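Local atomic coordinates of MATE family efflux transporter (Vibrio cholerae, PDB entry 6IDP), a protein that probably exports drugs and other toxic compounds from the cell by coupling their efflux to an inward flow of protons across the membrane. Residues Q308-A313 against M367-V372. Sequence-based numbering, arbitrary orientation.
Sequences QLVRIA and MLMVSV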
ATOM      1  N   GLN A 308      23.373  -4.913   6.653  1.00 27.31           N
ATOM      2  CA  GLN A 308      23.173  -4.471   8.031  1.00 28.07           C
ATOM      3  C   GLN A 308      21.796  -3.821   8.238  1.00 28.18           C
ATOM      4  O   GLN A 308      21.075  -4.172   9.170  1.00 29.95           O
ATOM      5  CB  GLN A 308      24.287  -3.501   8.449  1.00 29.28           C
ATOM      6  CG  GLN A 308      25.663  -4.152   8.524  1.00 30.67           C
ATOM      7  CD  GLN A 308      26.744  -3.223   9.053  1.00 36.23           C
ATOM      8  OE1 GLN A 308      26.747  -2.022   8.773  1.00 36.87           O
ATOM      9  NE2 GLN A 308      27.674  -3.781   9.816  1.00 41.57           N
ATOM     10  N   LEU A 309      21.435  -2.889   7.363  1.00 28.17           N
ATOM     11  CA  LEU A 309      20.171  -2.161   7.489  1.00 25.50           C
ATOM     12  C   LEU A 309      18.954  -3.082   7.381  1.00 32.38           C
ATOM     13  O   LEU A 309      17.961  -2.897   8.089  1.00 30.37           O
ATOM     14  CB  LEU A 309      20.082  -1.059   6.430  1.00 25.26           C
ATOM     15  CG  LEU A 309      18.832  -0.176   6.446  1.00 36.29           C
ATOM     16  CD1 LEU A 309      18.679   0.536   7.784  1.00 32.94           C
ATOM     17  CD2 LEU A 309      18.875   0.826   5.302  1.00 32.06           C
ATOM     18  N   VAL A 310      19.032  -4.072   6.496  1.00 29.07           N
ATOM     19  CA  VAL A 310      17.936  -5.015   6.321  1.00 29.22           C
ATOM     20  C   VAL A 310      17.755  -5.872   7.575  1.00 32.02           C
ATOM     21  O   VAL A 310      16.629  -6.105   8.022  1.00 32.97           O
ATOM     22  CB  VAL A 310      18.159  -5.920   5.088  1.00 28.83           C
ATOM     23  CG1 VAL A 310      17.175  -7.087   5.082  1.00 29.05           C
ATOM     24  CG2 VAL A 310      18.024  -5.106   3.809  1.00 23.13           C
ATOM     25  N   ARG A 311      18.864  -6.324   8.148  1.00 34.15           N
ATOM     26  CA  ARG A 311      18.808  -7.120   9.367  1.00 38.41           C
ATOM     27  C   ARG A 311      18.282  -6.292  10.537  1.00 33.44           C
ATOM     28  O   ARG A 311      17.523  -6.796  11.364  1.00 28.78           O
ATOM     29  CB  ARG A 311      20.185  -7.705   9.691  1.00 39.19           C
ATOM     30  CG  ARG A 311      20.548  -8.902   8.824  1.00 44.11           C
ATOM     31  CD  ARG A 311      21.983  -9.349   9.036  1.00 45.83           C
ATOM     32  NE  ARG A 311      22.261 -10.607   8.347  1.00 55.04           N
ATOM     33  CZ  ARG A 311      22.255 -11.799   8.935  1.00 60.48           C
ATOM     34  NH1 ARG A 311      21.994 -11.900  10.231  1.00 60.03           N
ATOM     35  NH2 ARG A 311      22.515 -12.890   8.229  1.00 64.71           N
ATOM     36  N   ILE A 312      18.685  -5.027  10.600  1.00 30.71           N
ATOM     37  CA  ILE A 312      18.148  -4.101  11.594  1.00 34.24           C
ATOM     38  C   ILE A 312      16.634  -3.983  11.438  1.00 33.15           C
ATOM     39  O   ILE A 312      15.892  -4.076  12.414  1.00 32.18           O
ATOM     40  CB  ILE A 312      18.788  -2.700  11.479  1.00 33.40           C
ATOM     41  CG1 ILE A 312      20.253  -2.744  11.903  1.00 28.90           C
ATOM     42  CG2 ILE A 312      18.036  -1.689  12.334  1.00 35.85           C
ATOM     43  CD1 ILE A 312      20.973  -1.418  11.738  1.00 29.55           C
ATOM     44  N   ALA A 313      16.189  -3.794  10.200  1.00 31.48           N
ATOM     45  CA  ALA A 313      14.766  -3.698   9.895  1.00 31.57           C
ATOM     46  C   ALA A 313      14.014  -4.964  10.296  1.00 30.89           C
ATOM     47  O   ALA A 313      12.916  -4.891  10.848  1.00 26.40           O
ATOM     48  CB  ALA A 313      14.564  -3.414   8.414  1.00 23.00           C
ATOM     49  N   MET A 367       6.509  -8.931   3.784  1.00 24.15           N
ATOM     50  CA  MET A 367       6.277  -7.604   3.223  1.00 27.35           C
ATOM     51  C   MET A 367       7.594  -6.866   3.017  1.00 30.19           C
ATOM     52  O   MET A 367       7.797  -6.200   2.004  1.00 28.40           O
ATOM     53  CB  MET A 367       5.364  -6.786   4.135  1.00 25.96           C
ATOM     54  CG  MET A 367       3.959  -7.349   4.283  1.00 32.12           C
ATOM     55  SD  MET A 367       3.046  -6.591   5.648  1.00 35.52           S
ATOM     56  CE  MET A 367       3.053  -4.871   5.155  1.00 38.18           C
ATOM     57  N   LEU A 368       8.482  -6.995   3.995  1.00 27.95           N
ATOM     58  CA  LEU A 368       9.771  -6.318   3.978  1.00 31.22           C
ATOM     59  C   LEU A 368      10.646  -6.836   2.844  1.00 29.00           C
ATOM     60  O   LEU A 368      11.265  -6.062   2.116  1.00 28.83           O
ATOM     61  CB  LEU A 368      10.482  -6.506   5.319  1.00 32.61           C
ATOM     62  CG  LEU A 368      11.151  -5.292   5.961  1.00 41.95           C
ATOM     63  CD1 LEU A 368      10.134  -4.194   6.224  1.00 42.71           C
ATOM     64  CD2 LEU A 368      11.839  -5.705   7.252  1.00 41.11           C
ATOM     65  N   MET A 369      10.682  -8.156   2.697  1.00 26.88           N
ATOM     66  CA  MET A 369      11.514  -8.792   1.687  1.00 28.58           C
ATOM     67  C   MET A 369      11.060  -8.440   0.269  1.00 30.63           C
ATOM     68  O   MET A 369      11.892  -8.304  -0.630  1.00 24.43           O
ATOM     69  CB  MET A 369      11.524 -10.309   1.887  1.00 24.07           C
ATOM     70  CG  MET A 369      12.198 -10.761   3.179  1.00 24.32           C
ATOM     71  SD  MET A 369      13.932 -10.264   3.293  1.00 33.97           S
ATOM     72  CE  MET A 369      13.846  -8.846   4.383  1.00 26.57           C
ATOM     73  N   VAL A 370       9.750  -8.287   0.075  1.00 24.08           N
ATOM     74  CA  VAL A 370       9.217  -7.871  -1.220  1.00 23.78           C
ATOM     75  C   VAL A 370       9.739  -6.487  -1.594  1.00 28.92           C
ATOM     76  O   VAL A 370      10.248  -6.283  -2.696  1.00 29.45           O
ATOM     77  CB  VAL A 370       7.669  -7.850  -1.237  1.00 24.35           C
ATOM     78  CG1 VAL A 370       7.154  -7.096  -2.462  1.00 22.66           C
ATOM     79  CG2 VAL A 370       7.115  -9.265  -1.215  1.00 22.68           C
ATOM     80  N   SER A 371       9.620  -5.544  -0.664  1.00 27.45           N
ATOM     81  CA  SER A 371      10.053  -4.173  -0.906  1.00 26.57           C
ATOM     82  C   SER A 371      11.567  -4.078  -1.081  1.00 23.42           C
ATOM     83  O   SER A 371      12.056  -3.255  -1.852  1.00 32.53           O
ATOM     84  CB  SER A 371       9.597  -3.259   0.235  1.00 29.44           C
ATOM     85  OG  SER A 371      10.281  -3.569   1.436  1.00 37.77           O
ATOM     86  N   VAL A 372      12.305  -4.923  -0.365  1.00 23.93           N
ATOM     87  CA  VAL A 372      13.761  -4.944  -0.464  1.00 23.35           C
ATOM     88  C   VAL A 372      14.204  -5.512  -1.813  1.00 27.42           C
ATOM     89  O   VAL A 372      15.109  -4.975  -2.455  1.00 26.64           O
ATOM     90  CB  VAL A 372      14.396  -5.762   0.685  1.00 22.92           C
ATOM     91  CG1 VAL A 372      15.847  -6.108   0.370  1.00 25.04           C
ATOM     92  CG2 VAL A 372      14.300  -4.994   1.997  1.00 21.26           C
TER
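Val310 meets the facing helix with both of its methyls, each given a different partner. CG1, set anti to the backbone N (chi1 168°), reaches the terminal methyl of Met369, with Val310 CG1 and Met369 CE 3.8 Å apart. On the other branch, Val310 CG2 lies against the fork of Val372, 4.1 Å from Val372 CG2 and 4.2 Å from Val372 CG1, so one methyl sits before two. A beta-branched residue suits this position because its two short arms diverge close to the backbone and can serve two neighbours at once. Met369 starts out to one side of the facing helix rather than straight at it and needs its length and flexibility: bends at chi2 (-60°) and chi3 bring CE round to the valine. One turn further along helix 303-330, Ala313 points toward the opposing helix, and Ala313 CB receives the methyl Leu368 CD2 at 3.7 Å. Here the small residue leaves room for a long one, and Leu368 CD2 also lies 3.8 Å from Ala313 C.

These pairs join helices 303-330 and 360-375 of the second MatE family region within the all-helical MATE transporter fold; segments 308-313 and 367-372 run nearly antiparallel, with 157° between their axes. The axes of the two segments stay 11.3 Å apart at their closest, and no hydrogen bond crosses between them; apolar side chains bridge the gap. Helix 379-435 flanks the Val310-Met369 pair, where Tyr429 touches both, while Leu368 continues onto Cys314 and Val317. Within helix 360-375, Leu368 O accepts from both Val372 N and the hydroxyl of Ser371, with Ser371 OG to Leu368 O at 2.8 Å and the donor tilted 28° from the carbonyl plane, which satisfies the serine's hydroxyl proton within its own helix.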